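PDB 5Z0Q: aminotransferase, class I and II from Erwinia tasmaniensis, which belongs to the class I and II aminotransferases, a fold-type I family, and carries bound pyridoxal-5'-phosphate in this model. Local coordinates for residues I106-F111 / A135-L140; Q116-A121 / L168-N173; A302-L307 / F365-P370. One frame throughout, in Å; residues are numbered along the deposited sequence.

Interaction 1. Residues I106-F111 / A135-L140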
ATOM      1  N   ILE A 106      -3.750   9.149  -8.049  1.00 26.07           N
ATOM      2  CA  ILE A 106      -2.954   8.880  -9.245  1.00 21.80           C
ATOM      3  C   ILE A 106      -3.647   9.432 -10.483  1.00 23.05           C
ATOM      4  O   ILE A 106      -3.007  10.025 -11.359  1.00 27.72           O
ATOM      5  CB  ILE A 106      -2.679   7.372  -9.385  1.00 23.37           C
ATOM      6  CG1 ILE A 106      -1.899   6.848  -8.181  1.00 23.73           C
ATOM      7  CG2 ILE A 106      -1.907   7.088 -10.665  1.00 21.52           C
ATOM      8  CD1 ILE A 106      -1.883   5.340  -8.096  1.00 22.01           C
ATOM      9  N   ALA A 107      -4.968   9.254 -10.569  1.00 22.18           N
ATOM     10  CA  ALA A 107      -5.709   9.739 -11.729  1.00 21.16           C
ATOM     11  C   ALA A 107      -5.576  11.249 -11.884  1.00 22.03           C
ATOM     12  O   ALA A 107      -5.418  11.754 -13.002  1.00 22.79           O
ATOM     13  CB  ALA A 107      -7.178   9.338 -11.615  1.00 18.80           C
ATOM     14  N   VAL A 108      -5.625  11.988 -10.774  1.00 24.33           N
ATOM     15  CA  VAL A 108      -5.522  13.442 -10.850  1.00 23.81           C
ATOM     16  C   VAL A 108      -4.103  13.863 -11.221  1.00 27.68           C
ATOM     17  O   VAL A 108      -3.904  14.785 -12.021  1.00 24.96           O
ATOM     18  CB  VAL A 108      -5.978  14.076  -9.523  1.00 24.55           C
ATOM     19  CG1 VAL A 108      -5.786  15.584  -9.556  1.00 25.59           C
ATOM     20  CG2 VAL A 108      -7.434  13.733  -9.247  1.00 20.22           C
ATOM     21  N   ARG A 109      -3.095  13.192 -10.655  1.00 25.69           N
ATOM     22  CA  ARG A 109      -1.712  13.554 -10.951  1.00 24.07           C
ATOM     23  C   ARG A 109      -1.326  13.190 -12.380  1.00 32.81           C
ATOM     24  O   ARG A 109      -0.443  13.830 -12.961  1.00 35.05           O
ATOM     25  CB  ARG A 109      -0.761  12.871  -9.967  1.00 27.24           C
ATOM     26  CG  ARG A 109      -1.132  13.022  -8.501  1.00 25.93           C
ATOM     27  CD  ARG A 109      -0.398  14.165  -7.830  1.00 33.20           C
ATOM     28  NE  ARG A 109      -0.807  14.309  -6.435  1.00 43.72           N
ATOM     29  CZ  ARG A 109      -0.237  13.672  -5.415  1.00 33.45           C
ATOM     30  NH1 ARG A 109       0.778  12.846  -5.627  1.00 26.61           N
ATOM     31  NH2 ARG A 109      -0.681  13.866  -4.181  1.00 36.65           N
ATOM     32  N   ALA A 110      -1.969  12.176 -12.960  1.00 29.44           N
ATOM     33  CA  ALA A 110      -1.581  11.663 -14.269  1.00 29.54           C
ATOM     34  C   ALA A 110      -2.424  12.200 -15.415  1.00 26.86           C
ATOM     35  O   ALA A 110      -1.918  12.315 -16.536  1.00 33.21           O
ATOM     36  CB  ALA A 110      -1.650  10.131 -14.280  1.00 24.74           C
ATOM     37  N   PHE A 111      -3.692  12.526 -15.173  1.00 24.76           N
ATOM     38  CA  PHE A 111      -4.601  12.956 -16.229  1.00 31.10           C
ATOM     39  C   PHE A 111      -4.882  14.452 -16.190  1.00 32.92           C
ATOM     40  O   PHE A 111      -5.800  14.921 -16.873  1.00 31.31           O
ATOM     41  CB  PHE A 111      -5.913  12.172 -16.139  1.00 27.33           C
ATOM     42  CG  PHE A 111      -5.733  10.682 -16.202  1.00 24.80           C
ATOM     43  CD1 PHE A 111      -4.768  10.122 -17.024  1.00 30.11           C
ATOM     44  CD2 PHE A 111      -6.522   9.842 -15.434  1.00 27.24           C
ATOM     45  CE1 PHE A 111      -4.597   8.751 -17.082  1.00 26.09           C
ATOM     46  CE2 PHE A 111      -6.356   8.470 -15.488  1.00 31.52           C
ATOM     47  CZ  PHE A 111      -5.392   7.924 -16.314  1.00 29.28           C
ATOM     48  N   ALA A 135      -2.489  18.122  -5.218  1.00 38.13           N
ATOM     49  CA  ALA A 135      -1.776  18.087  -6.487  1.00 36.94           C
ATOM     50  C   ALA A 135      -1.628  19.463  -7.122  1.00 38.86           C
ATOM     51  O   ALA A 135      -1.105  19.563  -8.236  1.00 33.70           O
ATOM     52  CB  ALA A 135      -2.484  17.142  -7.464  1.00 36.94           C
ATOM     53  N   GLY A 136      -2.070  20.521  -6.446  1.00 36.28           N
ATOM     54  CA  GLY A 136      -1.980  21.854  -7.009  1.00 35.58           C
ATOM     55  C   GLY A 136      -2.961  22.126  -8.126  1.00 36.88           C
ATOM     56  O   GLY A 136      -2.659  22.909  -9.031  1.00 43.92           O
ATOM     57  N   ARG A 137      -4.134  21.499  -8.087  1.00 36.91           N
ATOM     58  CA  ARG A 137      -5.158  21.663  -9.108  1.00 32.18           C
ATOM     59  C   ARG A 137      -6.378  22.340  -8.500  1.00 34.72           C
ATOM     60  O   ARG A 137      -6.856  21.926  -7.438  1.00 30.06           O
ATOM     61  CB  ARG A 137      -5.560  20.312  -9.705  1.00 30.72           C
ATOM     62  CG  ARG A 137      -4.397  19.433 -10.131  1.00 32.34           C
ATOM     63  CD  ARG A 137      -3.561  20.098 -11.207  1.00 37.18           C
ATOM     64  NE  ARG A 137      -2.833  19.118 -12.008  1.00 35.91           N
ATOM     65  CZ  ARG A 137      -1.650  18.608 -11.676  1.00 34.25           C
ATOM     66  NH1 ARG A 137      -1.052  18.981 -10.553  1.00 37.39           N
ATOM     67  NH2 ARG A 137      -1.065  17.722 -12.469  1.00 34.44           N
ATOM     68  N   GLN A 138      -6.877  23.377  -9.168  1.00 38.54           N
ATOM     69  CA  GLN A 138      -8.127  23.989  -8.744  1.00 36.70           C
ATOM     70  C   GLN A 138      -9.296  23.080  -9.109  1.00 33.17           C
ATOM     71  O   GLN A 138      -9.221  22.279 -10.045  1.00 30.06           O
ATOM     72  CB  GLN A 138      -8.297  25.372  -9.377  1.00 37.56           C
ATOM     73  CG  GLN A 138      -8.516  25.380 -10.886  1.00 54.75           C
ATOM     74  CD  GLN A 138      -7.233  25.202 -11.687  1.00 60.66           C
ATOM     75  OE1 GLN A 138      -6.354  24.419 -11.319  1.00 53.79           O
ATOM     76  NE2 GLN A 138      -7.122  25.933 -12.791  1.00 42.64           N
ATOM     77  N   HIS A 139     -10.381  23.196  -8.348  1.00 35.59           N
ATOM     78  CA  HIS A 139     -11.496  22.263  -8.441  1.00 32.26           C
ATOM     79  C   HIS A 139     -12.798  23.025  -8.638  1.00 39.33           C
ATOM     80  O   HIS A 139     -13.051  24.019  -7.951  1.00 40.70           O
ATOM     81  CB  HIS A 139     -11.580  21.389  -7.184  1.00 32.48           C
ATOM     82  CG  HIS A 139     -12.584  20.285  -7.279  1.00 29.18           C
ATOM     83  ND1 HIS A 139     -12.429  19.208  -8.125  1.00 35.52           N
ATOM     84  CD2 HIS A 139     -13.758  20.089  -6.631  1.00 26.75           C
ATOM     85  CE1 HIS A 139     -13.464  18.397  -7.996  1.00 32.50           C
ATOM     86  NE2 HIS A 139     -14.285  18.908  -7.096  1.00 31.29           N
ATOM     87  N   LEU A 140     -13.620  22.552  -9.573  1.00 30.91           N
ATOM     88  CA  LEU A 140     -14.937  23.113  -9.837  1.00 28.52           C
ATOM     89  C   LEU A 140     -15.997  22.165  -9.290  1.00 29.08           C
ATOM     90  O   LEU A 140     -15.999  20.975  -9.619  1.00 31.37           O
ATOM     91  CB  LEU A 140     -15.151  23.339 -11.335  1.00 30.14           C
ATOM     92  CG  LEU A 140     -16.524  23.875 -11.748  1.00 31.12           C
ATOM     93  CD1 LEU A 140     -16.767  25.248 -11.146  1.00 34.72           C
ATOM     94  CD2 LEU A 140     -16.655  23.923 -13.262  1.00 32.43           C
TER

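Interaction 2. Residues Q116-A121 / L168-N173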
ATOM      1  N   GLN A 116      -4.766  22.959 -15.574  1.00 40.60           N
ATOM      2  CA  GLN A 116      -6.057  22.320 -15.771  1.00 35.79           C
ATOM      3  C   GLN A 116      -6.721  22.009 -14.433  1.00 35.94           C
ATOM      4  O   GLN A 116      -6.061  21.869 -13.400  1.00 42.27           O
ATOM      5  CB  GLN A 116      -5.903  21.041 -16.599  1.00 37.82           C
ATOM      6  CG  GLN A 116      -5.452  21.294 -18.028  1.00 41.39           C
ATOM      7  CD  GLN A 116      -5.209  20.015 -18.803  1.00 46.99           C
ATOM      8  OE1 GLN A 116      -4.784  19.005 -18.242  1.00 47.77           O
ATOM      9  NE2 GLN A 116      -5.481  20.051 -20.102  1.00 49.28           N
ATOM     10  N   SER A 117      -8.046  21.901 -14.468  1.00 28.57           N
ATOM     11  CA  SER A 117      -8.856  21.740 -13.271  1.00 33.50           C
ATOM     12  C   SER A 117      -9.655  20.445 -13.337  1.00 30.41           C
ATOM     13  O   SER A 117      -9.714  19.768 -14.367  1.00 24.33           O
ATOM     14  CB  SER A 117      -9.805  22.932 -13.086  1.00 34.43           C
ATOM     15  OG  SER A 117     -10.764  22.995 -14.127  1.00 31.88           O
ATOM     16  N   THR A 118     -10.279  20.111 -12.209  1.00 28.83           N
ATOM     17  CA  THR A 118     -11.146  18.951 -12.090  1.00 26.73           C
ATOM     18  C   THR A 118     -12.569  19.401 -11.783  1.00 30.93           C
ATOM     19  O   THR A 118     -12.799  20.496 -11.262  1.00 29.43           O
ATOM     20  CB  THR A 118     -10.659  17.992 -10.995  1.00 25.88           C
ATOM     21  OG1 THR A 118     -10.707  18.652  -9.724  1.00 28.79           O
ATOM     22  CG2 THR A 118      -9.233  17.541 -11.271  1.00 26.22           C
ATOM     23  N   VAL A 119     -13.528  18.539 -12.118  1.00 24.79           N
ATOM     24  CA  VAL A 119     -14.943  18.795 -11.875  1.00 22.71           C
ATOM     25  C   VAL A 119     -15.532  17.605 -11.136  1.00 24.45           C
ATOM     26  O   VAL A 119     -15.270  16.450 -11.490  1.00 30.71           O
ATOM     27  CB  VAL A 119     -15.721  19.046 -13.184  1.00 24.99           C
ATOM     28  CG1 VAL A 119     -17.138  19.514 -12.878  1.00 20.55           C
ATOM     29  CG2 VAL A 119     -15.000  20.052 -14.049  1.00 24.49           C
ATOM     30  N   SER A 120     -16.333  17.886 -10.111  1.00 23.26           N
ATOM     31  CA  SER A 120     -17.044  16.845  -9.385  1.00 29.00           C
ATOM     32  C   SER A 120     -18.308  17.450  -8.791  1.00 27.50           C
ATOM     33  O   SER A 120     -18.586  18.642  -8.947  1.00 30.11           O
ATOM     34  CB  SER A 120     -16.167  16.222  -8.295  1.00 29.25           C
ATOM     35  OG  SER A 120     -16.082  17.074  -7.167  1.00 28.28           O
ATOM     36  N   ALA A 121     -19.075  16.613  -8.105  1.00 27.76           N
ATOM     37  CA  ALA A 121     -20.264  17.064  -7.405  1.00 27.84           C
ATOM     38  C   ALA A 121     -19.908  17.482  -5.982  1.00 29.71           C
ATOM     39  O   ALA A 121     -18.832  17.172  -5.467  1.00 26.51           O
ATOM     40  CB  ALA A 121     -21.328  15.967  -7.380  1.00 25.21           C
ATOM     41  N   LEU A 168     -10.546  16.822 -16.112  1.00 27.78           N
ATOM     42  CA  LEU A 168     -10.849  15.536 -15.492  1.00 25.28           C
ATOM     43  C   LEU A 168     -12.160  15.640 -14.727  1.00 23.21           C
ATOM     44  O   LEU A 168     -12.291  16.474 -13.825  1.00 25.78           O
ATOM     45  CB  LEU A 168      -9.715  15.098 -14.563  1.00 24.81           C
ATOM     46  CG  LEU A 168      -9.873  13.756 -13.847  1.00 21.79           C
ATOM     47  CD1 LEU A 168     -10.070  12.628 -14.846  1.00 21.87           C
ATOM     48  CD2 LEU A 168      -8.667  13.482 -12.961  1.00 22.33           C
ATOM     49  N   LEU A 169     -13.120  14.790 -15.081  1.00 24.41           N
ATOM     50  CA  LEU A 169     -14.418  14.740 -14.419  1.00 20.36           C
ATOM     51  C   LEU A 169     -14.414  13.602 -13.406  1.00 24.28           C
ATOM     52  O   LEU A 169     -14.198  12.442 -13.770  1.00 29.40           O
ATOM     53  CB  LEU A 169     -15.543  14.551 -15.434  1.00 27.49           C
ATOM     54  CG  LEU A 169     -16.940  14.324 -14.851  1.00 25.78           C
ATOM     55  CD1 LEU A 169     -17.401  15.540 -14.063  1.00 23.78           C
ATOM     56  CD2 LEU A 169     -17.937  13.981 -15.946  1.00 22.47           C
ATOM     57  N   LEU A 170     -14.661  13.933 -12.140  1.00 27.89           N
ATOM     58  CA  LEU A 170     -14.661  12.959 -11.054  1.00 26.52           C
ATOM     59  C   LEU A 170     -16.104  12.616 -10.703  1.00 26.81           C
ATOM     60  O   LEU A 170     -16.831  13.450 -10.152  1.00 31.97           O
ATOM     61  CB  LEU A 170     -13.912  13.506  -9.841  1.00 27.12           C
ATOM     62  CG  LEU A 170     -12.459  13.929 -10.069  1.00 26.33           C
ATOM     63  CD1 LEU A 170     -11.843  14.431  -8.777  1.00 29.79           C
ATOM     64  CD2 LEU A 170     -11.646  12.781 -10.637  1.00 29.49           C
ATOM     65  N   LEU A 171     -16.515  11.391 -11.017  1.00 28.96           N
ATOM     66  CA  LEU A 171     -17.860  10.912 -10.742  1.00 24.19           C
ATOM     67  C   LEU A 171     -17.840   9.897  -9.606  1.00 27.72           C
ATOM     68  O   LEU A 171     -16.792   9.360  -9.236  1.00 29.93           O
ATOM     69  CB  LEU A 171     -18.489  10.284 -11.989  1.00 24.97           C
ATOM     70  CG  LEU A 171     -18.710  11.206 -13.188  1.00 27.04           C
ATOM     71  CD1 LEU A 171     -19.387  10.448 -14.318  1.00 25.50           C
ATOM     72  CD2 LEU A 171     -19.524  12.425 -12.785  1.00 25.36           C
ATOM     73  N   CYS A 172     -19.026   9.636  -9.058  1.00 24.27           N
ATOM     74  CA  CYS A 172     -19.173   8.705  -7.942  1.00 26.87           C
ATOM     75  C   CYS A 172     -20.539   8.045  -8.069  1.00 23.77           C
ATOM     76  O   CYS A 172     -21.560   8.680  -7.796  1.00 27.33           O
ATOM     77  CB  CYS A 172     -19.028   9.428  -6.605  1.00 28.30           C
ATOM     78  SG  CYS A 172     -19.046   8.357  -5.151  1.00 30.30           S
ATOM     79  N   ASN A 173     -20.556   6.777  -8.486  1.00 22.48           N
ATOM     80  CA  ASN A 173     -21.801   6.052  -8.709  1.00 22.12           C
ATOM     81  C   ASN A 173     -21.680   4.621  -8.196  1.00 21.97           C
ATOM     82  O   ASN A 173     -20.923   3.825  -8.766  1.00 24.15           O
ATOM     83  CB  ASN A 173     -22.164   6.058 -10.195  1.00 23.27           C
ATOM     84  CG  ASN A 173     -23.455   5.319 -10.484  1.00 20.75           C
ATOM     85  OD1 ASN A 173     -24.312   5.174  -9.612  1.00 26.90           O
ATOM     86  ND2 ASN A 173     -23.601   4.848 -11.716  1.00 21.28           N
TER

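Interaction 3. Residues A302-L307 / F365-P370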
ATOM      1  N   ALA A 302     -33.577  -3.362   5.780  1.00 27.94           N
ATOM      2  CA  ALA A 302     -34.415  -3.262   6.969  1.00 32.12           C
ATOM      3  C   ALA A 302     -33.893  -2.193   7.920  1.00 27.18           C
ATOM      4  O   ALA A 302     -34.675  -1.440   8.510  1.00 27.07           O
ATOM      5  CB  ALA A 302     -34.498  -4.618   7.670  1.00 32.42           C
ATOM      6  N   ASN A 303     -32.568  -2.109   8.077  1.00 26.89           N
ATOM      7  CA  ASN A 303     -31.984  -1.042   8.883  1.00 25.82           C
ATOM      8  C   ASN A 303     -32.205   0.318   8.236  1.00 28.41           C
ATOM      9  O   ASN A 303     -32.456   1.311   8.930  1.00 29.33           O
ATOM     10  CB  ASN A 303     -30.492  -1.297   9.097  1.00 27.81           C
ATOM     11  CG  ASN A 303     -30.221  -2.351  10.152  1.00 27.16           C
ATOM     12  OD1 ASN A 303     -31.111  -3.111  10.533  1.00 35.05           O
ATOM     13  ND2 ASN A 303     -28.984  -2.401  10.633  1.00 26.16           N
ATOM     14  N   ARG A 304     -32.116   0.383   6.906  1.00 29.43           N
ATOM     15  CA  ARG A 304     -32.302   1.650   6.206  1.00 31.77           C
ATOM     16  C   ARG A 304     -33.733   2.154   6.350  1.00 35.13           C
ATOM     17  O   ARG A 304     -33.960   3.340   6.618  1.00 35.05           O
ATOM     18  CB  ARG A 304     -31.939   1.491   4.731  1.00 30.96           C
ATOM     19  CG  ARG A 304     -32.117   2.755   3.914  1.00 27.44           C
ATOM     20  CD  ARG A 304     -32.258   2.433   2.438  1.00 31.28           C
ATOM     21  NE  ARG A 304     -33.504   1.727   2.150  1.00 32.77           N
ATOM     22  CZ  ARG A 304     -33.907   1.387   0.929  1.00 24.40           C
ATOM     23  NH1 ARG A 304     -33.163   1.686  -0.126  1.00 20.91           N
ATOM     24  NH2 ARG A 304     -35.056   0.748   0.764  1.00 27.98           N
ATOM     25  N   ASP A 305     -34.713   1.264   6.167  1.00 33.42           N
ATOM     26  CA  ASP A 305     -36.112   1.674   6.250  1.00 34.74           C
ATOM     27  C   ASP A 305     -36.473   2.161   7.647  1.00 34.05           C
ATOM     28  O   ASP A 305     -37.307   3.061   7.794  1.00 33.34           O
ATOM     29  CB  ASP A 305     -37.023   0.518   5.837  1.00 31.10           C
ATOM     30  CG  ASP A 305     -36.864   0.144   4.376  1.00 30.83           C
ATOM     31  OD1 ASP A 305     -36.055   0.792   3.678  1.00 29.02           O
ATOM     32  OD2 ASP A 305     -37.547  -0.798   3.925  1.00 40.86           O
ATOM     33  N   MET A 306     -35.857   1.586   8.681  1.00 32.55           N
ATOM     34  CA  MET A 306     -36.128   2.038  10.041  1.00 34.11           C
ATOM     35  C   MET A 306     -35.551   3.426  10.285  1.00 37.61           C
ATOM     36  O   MET A 306     -36.220   4.291  10.861  1.00 37.44           O
ATOM     37  CB  MET A 306     -35.563   1.036  11.047  1.00 33.13           C
ATOM     38  CG  MET A 306     -36.012   1.270  12.477  1.00 47.85           C
ATOM     39  SD  MET A 306     -35.180   0.157  13.622  1.00 75.56           S
ATOM     40  CE  MET A 306     -35.314  -1.382  12.719  1.00 39.35           C
ATOM     41  N   LEU A 307     -34.307   3.655   9.854  1.00 37.54           N
ATOM     42  CA  LEU A 307     -33.697   4.970  10.015  1.00 33.68           C
ATOM     43  C   LEU A 307     -34.440   6.027   9.208  1.00 32.48           C
ATOM     44  O   LEU A 307     -34.632   7.155   9.678  1.00 28.16           O
ATOM     45  CB  LEU A 307     -32.226   4.915   9.600  1.00 31.78           C
ATOM     46  CG  LEU A 307     -31.469   6.244   9.521  1.00 28.45           C
ATOM     47  CD1 LEU A 307     -31.269   6.844  10.901  1.00 28.27           C
ATOM     48  CD2 LEU A 307     -30.134   6.058   8.819  1.00 24.04           C
ATOM     49  N   PHE A 365     -24.889   9.205   8.496  1.00 27.62           N
ATOM     50  CA  PHE A 365     -25.317   8.174   9.432  1.00 24.19           C
ATOM     51  C   PHE A 365     -24.882   6.811   8.907  1.00 26.37           C
ATOM     52  O   PHE A 365     -25.259   6.419   7.797  1.00 25.25           O
ATOM     53  CB  PHE A 365     -26.834   8.219   9.621  1.00 21.27           C
ATOM     54  CG  PHE A 365     -27.324   7.503  10.850  1.00 24.71           C
ATOM     55  CD1 PHE A 365     -27.250   6.124  10.947  1.00 27.22           C
ATOM     56  CD2 PHE A 365     -27.881   8.211  11.900  1.00 27.42           C
ATOM     57  CE1 PHE A 365     -27.704   5.468  12.073  1.00 26.63           C
ATOM     58  CE2 PHE A 365     -28.339   7.558  13.028  1.00 31.44           C
ATOM     59  CZ  PHE A 365     -28.250   6.186  13.113  1.00 27.01           C
ATOM     60  N   ASN A 366     -24.103   6.088   9.706  1.00 21.42           N
ATOM     61  CA  ASN A 366     -23.652   4.743   9.358  1.00 23.51           C
ATOM     62  C   ASN A 366     -24.569   3.747  10.062  1.00 26.60           C
ATOM     63  O   ASN A 366     -24.410   3.478  11.255  1.00 32.69           O
ATOM     64  CB  ASN A 366     -22.192   4.540   9.752  1.00 28.93           C
ATOM     65  CG  ASN A 366     -21.606   3.250   9.202  1.00 23.49           C
ATOM     66  OD1 ASN A 366     -22.329   2.300   8.895  1.00 20.79           O
ATOM     67  ND2 ASN A 366     -20.285   3.210   9.077  1.00 18.06           N
ATOM     68  N   PHE A 367     -25.534   3.200   9.323  1.00 29.27           N
ATOM     69  CA  PHE A 367     -26.401   2.156   9.848  1.00 24.12           C
ATOM     70  C   PHE A 367     -25.939   0.762   9.437  1.00 24.20           C
ATOM     71  O   PHE A 367     -26.742  -0.178   9.432  1.00 22.14           O
ATOM     72  CB  PHE A 367     -27.854   2.396   9.425  1.00 24.73           C
ATOM     73  CG  PHE A 367     -28.066   2.474   7.938  1.00 24.48           C
ATOM     74  CD1 PHE A 367     -28.349   1.334   7.201  1.00 26.91           C
ATOM     75  CD2 PHE A 367     -28.017   3.692   7.281  1.00 28.04           C
ATOM     76  CE1 PHE A 367     -28.558   1.406   5.836  1.00 24.37           C
ATOM     77  CE2 PHE A 367     -28.229   3.772   5.916  1.00 26.69           C
ATOM     78  CZ  PHE A 367     -28.499   2.628   5.193  1.00 25.61           C
ATOM     79  N   GLY A 368     -24.661   0.611   9.093  1.00 24.65           N
ATOM     80  CA  GLY A 368     -24.084  -0.696   8.854  1.00 23.59           C
ATOM     81  C   GLY A 368     -23.644  -1.343  10.151  1.00 25.06           C
ATOM     82  O   GLY A 368     -22.454  -1.356  10.481  1.00 24.70           O
ATOM     83  N   CYS A 369     -24.604  -1.881  10.894  1.00 24.88           N
ATOM     84  CA  CYS A 369     -24.370  -2.392  12.236  1.00 25.68           C
ATOM     85  C   CYS A 369     -25.544  -3.284  12.615  1.00 28.59           C
ATOM     86  O   CYS A 369     -26.586  -3.254  11.948  1.00 26.40           O
ATOM     87  CB  CYS A 369     -24.212  -1.240  13.243  1.00 25.88           C
ATOM     88  SG  CYS A 369     -25.615  -0.108  13.285  1.00 31.72           S
ATOM     89  N   PRO A 370     -25.405  -4.102  13.661  1.00 29.52           N
ATOM     90  CA  PRO A 370     -26.550  -4.898  14.117  1.00 28.31           C
ATOM     91  C   PRO A 370     -27.717  -4.007  14.514  1.00 27.10           C
ATOM     92  O   PRO A 370     -27.538  -2.891  15.008  1.00 30.04           O
ATOM     93  CB  PRO A 370     -25.994  -5.673  15.320  1.00 30.06           C
ATOM     94  CG  PRO A 370     -24.741  -4.953  15.707  1.00 38.38           C
ATOM     95  CD  PRO A 370     -24.188  -4.418  14.428  1.00 36.44           C
TER

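Interaction 1. Residues I106-F111 / A135-L140
Arg109 and Val108, on one side of helix 101-111, meet Ala135 and Arg137 in the turn that joins helix 127-134 to strand 139-146 of the large α/β domain. The turn opens with a Schellman motif: Gly136, at positive phi, is the first residue to leave helical geometry. The buried part of the contact is apolar and gathers round Val108. Ala135 CB points at the helix and sits 4.2 Å from Val108 CG1. Val108 and Arg137 run past each other in opposite directions, bringing the same CG1 to 4.1 Å from Arg137 CG, while Ala131 of helix 127-134 also packs on Val108. The other side is more exposed and made by two arginines. Arg137 NH2 is still 4.0 Å from Arg109 O, which stands oblique to the guanidinium, and donates a hydrogen bond to Thr112 O just beyond the segment. Arg109 also packs on Met266 and on Met270 of the second subunit, which places this side near the dimer interface. One close touch remains here: the Arg109 chain bends sharply at the second torsion (chi2 -96°), turning the guanidinium toward the turn, where Ala135 CB meets its edge near the plane, 3.4 Å from Arg109 NE.

Interaction 2. Residues Q116-A121 / L168-N173
Val119 is gripped through both its backbone polar atoms by the strand segment 168-172. Its carbonyl takes the straighter bond, Leu170 N to Val119 O at 2.7 Å and 176°. Its amide gives the other, Val119 N to Leu168 O at 3.0 Å. Parallel pairing follows: Thr118 lies beside Leu168 and Val119 beside Leu169, and the axes of segments 117-121 and 168-172 run 22° apart. Between the amide bonds the alpha carbons add weaker CA-H...O contacts, among them Thr118 CA to Leu168 O at 3.2 Å.

The side chains divide between the two faces of the sheet. On one, Thr118 and Leu168 lie side by side and point the same way, CG2 to CB 4.1 Å; further along, Ser120 CB comes to 3.9 Å from Leu170 CB. Pro132 and Phe128 of helix 127-134 cover this face over Thr118 and Leu170. The hydroxyls of Thr118 and Ser120 are both probably hydrogen-bonded to the imidazole of His139 on the next strand, which would satisfy two buried hydroxyls. On the other face, Leu169 extends with CG opposite its own backbone N (chi1 173°), and its CD1 lies 4.0 Å from Val119 CB and 3.5 Å from Val119 O.

Beyond Leu170 the strands part, and 166-172 runs on to Cys172, which touches pyridoxal-5'-phosphate. Parallel neighbours in the middle of a mixed sheet, with a helix packed over one face and the ligand pocket reached at a strand's C-terminal end, are characteristic of the large domain of fold-type I pyridoxal-5'-phosphate proteins.

Interaction 3. Residues A302-L307 / F365-P370
Leu307 meets two phenylalanines at once, and this apolar packing makes up much of the contact. Its CG lies opposite the backbone N (chi1 172°), which sends both methyl groups off the helix toward the segment 365-370. CD1 stands over the middle of one face of Phe365, a CH-pi contact 3.6 Å from the ring centroid. CD2 reaches between the two aromatic residues, 3.5 Å from Phe367 CD2 and 3.6 Å from Phe365 CD1. A second CH-pi contact lies one helical turn back: Arg304 CA is above a face of Phe367, shifted toward the rim, and Arg304 CB touches Phe367 CE1 at 3.6 Å as the arginine chain runs alongside the ring.

Both segments probably belong to the smaller domain, as in other fold-type I proteins; here the long helix 290-313 packs against the loop that leaves sheet strand 362-364 and leads into helix 371-385, with Pro370 as the N-cap of that last helix.

The polar contacts between the segments are weak. Asn303 ND2 faces two loop carbonyls, Cys369 O at 2.9 Å along a strongly bent path (118°) and Phe367 O at 3.4 Å along a nearly straight one.

Other polar bonds shape each side separately. In the loop, Asn366 OD1 accepts from Gly368 N at 2.9 Å, an Asx turn, and Gly368 is the centre of an inverse gamma turn. On the helix, the Arg304 guanidinium turns away from the rings: NE and NH2 grip Asp305 OD1 side-on in a salt bridge, and NH1 donates a hydrogen bond to Pro322 O.

Interactions 1 and 2 lie 9 Å apart between centres and share the large-domain sheet, in which strands 117-122 and 139-146 are neighbours. Their segments alternate along the chain: helix 101-111 leads into strand 117-122, helix 127-134 crosses over to 139-146, and 166-172 returns on the other side of 117-122. His139 of segment 135-140 connects interaction 1 to the 116-121 strand of interaction 2. Interaction 3 comes later in the chain, on the opposite side of its centre, about 35 Å from interaction 1 and 29 Å from interaction 2, centre to centre. It joins helix 290-313 to the loop between strand 362-364 of the five-stranded sheet and helix 371-385, well apart from the sheet the other two share.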